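Local coordinates for chromosomal replication initiator protein DnaA (Aquifex aeolicus, PDB 1L8Q) that probably initiates and regulates chromosomal replication by binding the origin in its ATP form, with an AAA+ domain that binds ATP and ADP, at residues Gly49-Leu54 with Leu103-Gln108. Sequence-based numbering, arbitrary orientation.
Sequences GKTHLL and LLDDVQ. With MG (magnesium ion), chain B; ADP (adenosine-5'-diphosphate), chain C.
Thr51 and Asp105 make the hydrogen bond that joins helix 50-63 to strand 101-105. Thr51 OG1 donates to Asp105 OD2 at 2.6 Å, on the lone pair that faces the side of OD1. The two side chains cross at about a right angle. Thr51 OG1 lies anti to the carbonyl carbon (chi1 -64°), which turns it to both the carboxylate and the magnesium ion. With its proton given to Asp105, OG1 can offer a lone pair to the metal, 1.9 Å away. Tyr70 OH is a second hydrogen-bond partner of Asp105 OD2.

Magnesium coordination is completed by ADP O1B and four waters. Neither aspartate binds the ion directly. One metal-bound water donates to Asp105 OD1 and Asp106 OD2, and another donates to Asp106 OD1 at 2.9 Å. An alanine in place of Asp105 would probably leave the Thr51 hydroxyl without its acceptor and that shared water with one anchor fewer.

This is the pairing of Walker A and Walker B elements in a P-loop AAA+ ATPase. Gly49, Lys50 and Thr51 end the P-loop. Asp105 ends the hydrophobic strand 101-105 and Asp106 follows it. Gly49 is the N-cap, and its backbone angles call for glycine.

The helix start supplies several of the phosphate bonds. The amides of Lys50, Thr51 and His52 donate to ADP O2B, O1B and O1A. Lys50 bends at its last two torsions and brings NZ to 2.7 Å from ADP O2B. His52 ND1 hydrogen-bonds the ribose hydroxyl O2' of ADP at 2.6 Å.

Leucine side chains extend the contact away from the metal. Leu54 CD2 rests against the Asp105 carboxylate carbon CG at 3.7 Å. Leu103 CD1 meets the Leu54 carbonyl O, while the apolar pair Leu103 CD2 and Leu54 CG lies 4.4 Å apart.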
# COMPACT_ATOMS: atom_id res chain seq x y z
N GLY A 49 6.56 -5.90 1.17
CA GLY A 49 7.85 -6.35 1.67
C GLY A 49 8.99 -5.35 1.58
O GLY A 49 10.09 -5.63 2.08
N LYS A 50 8.75 -4.20 0.97
CA LYS A 50 9.81 -3.21 0.79
C LYS A 50 10.49 -2.80 2.10
O LYS A 50 11.71 -2.93 2.24
CB LYS A 50 9.28 -1.97 0.03
CG LYS A 50 8.63 -2.32 -1.31
CD LYS A 50 8.11 -1.08 -2.04
CE LYS A 50 7.24 -0.22 -1.14
NZ LYS A 50 5.89 -0.81 -0.86
N THR A 51 9.72 -2.34 3.07
CA THR A 51 10.33 -1.86 4.30
C THR A 51 10.96 -3.03 5.05
O THR A 51 12.08 -2.95 5.55
CB THR A 51 9.29 -1.13 5.16
OG1 THR A 51 8.85 0.05 4.47
CG2 THR A 51 9.94 -0.58 6.44
N HIS A 52 10.25 -4.13 5.11
CA HIS A 52 10.76 -5.29 5.77
C HIS A 52 12.13 -5.68 5.20
O HIS A 52 13.08 -5.96 5.94
CB HIS A 52 9.77 -6.44 5.60
CG HIS A 52 10.15 -7.68 6.33
ND1 HIS A 52 9.29 -8.34 7.18
CD2 HIS A 52 11.31 -8.38 6.36
CE1 HIS A 52 9.89 -9.40 7.68
NE2 HIS A 52 11.12 -9.45 7.20
N LEU A 53 12.23 -5.72 3.88
CA LEU A 53 13.46 -6.14 3.24
C LEU A 53 14.61 -5.14 3.47
O LEU A 53 15.75 -5.55 3.75
CB LEU A 53 13.21 -6.36 1.75
CG LEU A 53 14.21 -7.16 0.93
CD1 LEU A 53 14.46 -8.51 1.55
CD2 LEU A 53 13.64 -7.33 -0.47
N LEU A 54 14.32 -3.85 3.36
CA LEU A 54 15.36 -2.85 3.61
C LEU A 54 15.89 -3.00 5.02
O LEU A 54 17.10 -3.03 5.25
CB LEU A 54 14.82 -1.44 3.42
CG LEU A 54 15.08 -0.73 2.09
CD1 LEU A 54 14.70 -1.60 0.91
CD2 LEU A 54 14.32 0.59 2.07
N LEU A 103 19.92 3.18 3.54
CA LEU A 103 18.63 2.63 3.15
C LEU A 103 17.63 3.76 3.11
O LEU A 103 17.26 4.29 4.17
CB LEU A 103 18.18 1.59 4.16
CG LEU A 103 19.13 0.44 4.52
CD1 LEU A 103 18.62 -0.25 5.77
CD2 LEU A 103 19.26 -0.56 3.38
N LEU A 104 17.21 4.15 1.90
CA LEU A 104 16.24 5.21 1.74
C LEU A 104 14.93 4.61 1.28
O LEU A 104 14.83 4.09 0.14
CB LEU A 104 16.73 6.25 0.74
CG LEU A 104 16.09 7.62 0.93
CD1 LEU A 104 16.48 8.18 2.30
CD2 LEU A 104 16.47 8.58 -0.18
N ASP A 105 13.93 4.68 2.15
CA ASP A 105 12.65 4.05 1.91
C ASP A 105 11.65 5.07 1.38
O ASP A 105 11.74 6.24 1.73
CB ASP A 105 12.15 3.50 3.23
CG ASP A 105 11.18 2.36 3.07
OD1 ASP A 105 10.78 2.04 1.93
OD2 ASP A 105 10.76 1.70 4.05
N ASP A 106 10.70 4.63 0.55
CA ASP A 106 9.65 5.51 0.02
C ASP A 106 10.13 6.72 -0.81
O ASP A 106 9.60 7.83 -0.67
CB ASP A 106 8.72 5.96 1.14
CG ASP A 106 7.92 4.80 1.74
OD1 ASP A 106 7.62 4.85 2.97
OD2 ASP A 106 7.55 3.80 1.08
N VAL A 107 11.08 6.48 -1.70
CA VAL A 107 11.69 7.51 -2.55
C VAL A 107 10.71 8.41 -3.29
O VAL A 107 11.02 9.53 -3.61
CB VAL A 107 12.62 6.86 -3.54
CG1 VAL A 107 12.96 7.83 -4.65
CG2 VAL A 107 13.86 6.41 -2.84
N GLN A 108 9.54 7.92 -3.56
CA GLN A 108 8.51 8.69 -4.24
C GLN A 108 8.29 10.05 -3.59
O GLN A 108 7.94 11.02 -4.27
CB GLN A 108 7.21 7.92 -4.13
CG GLN A 108 7.49 6.53 -3.56
CD GLN A 108 6.58 6.20 -2.46
OE1 GLN A 108 5.54 6.81 -2.33
NE2 GLN A 108 6.94 5.24 -1.65
MG MG B . 7.10 0.17 3.63
PB ADP C . 5.74 -2.24 2.40
O1B ADP C . 6.97 -1.58 3.04
O2B ADP C . 5.96 -2.75 1.01
O3B ADP C . 4.48 -1.46 2.58
PA ADP C . 6.25 -3.79 4.60
O1A ADP C . 7.72 -4.12 4.39
O2A ADP C . 6.04 -2.54 5.44
O3A ADP C . 5.51 -3.58 3.21
O5' ADP C . 5.50 -5.05 5.22
C5' ADP C . 4.14 -4.96 5.59
C4' ADP C . 3.93 -6.04 6.63
O4' ADP C . 3.86 -7.33 6.00
C3' ADP C . 5.12 -6.08 7.56
O3' ADP C . 4.61 -6.48 8.82
C2' ADP C . 5.97 -7.18 6.96
O2' ADP C . 6.87 -7.83 7.85
C1' ADP C . 4.95 -8.15 6.43
N9 ADP C . 5.56 -8.84 5.29
C8 ADP C . 5.72 -8.35 4.04
N7 ADP C . 6.33 -9.27 3.24
C5 ADP C . 6.58 -10.35 3.99
C6 ADP C . 7.20 -11.67 3.78
N6 ADP C . 7.69 -12.03 2.58
N1 ADP C . 7.26 -12.51 4.82
C2 ADP C . 6.77 -12.19 6.03
N3 ADP C . 6.19 -11.00 6.29
C4 ADP C . 6.07 -10.07 5.33
O HOH W 1 8.11 1.16 1.99
O HOH W 2 7.17 2.20 4.15
O HOH W 3 5.33 0.96 2.66
O HOH W 4 5.93 -0.03 5.01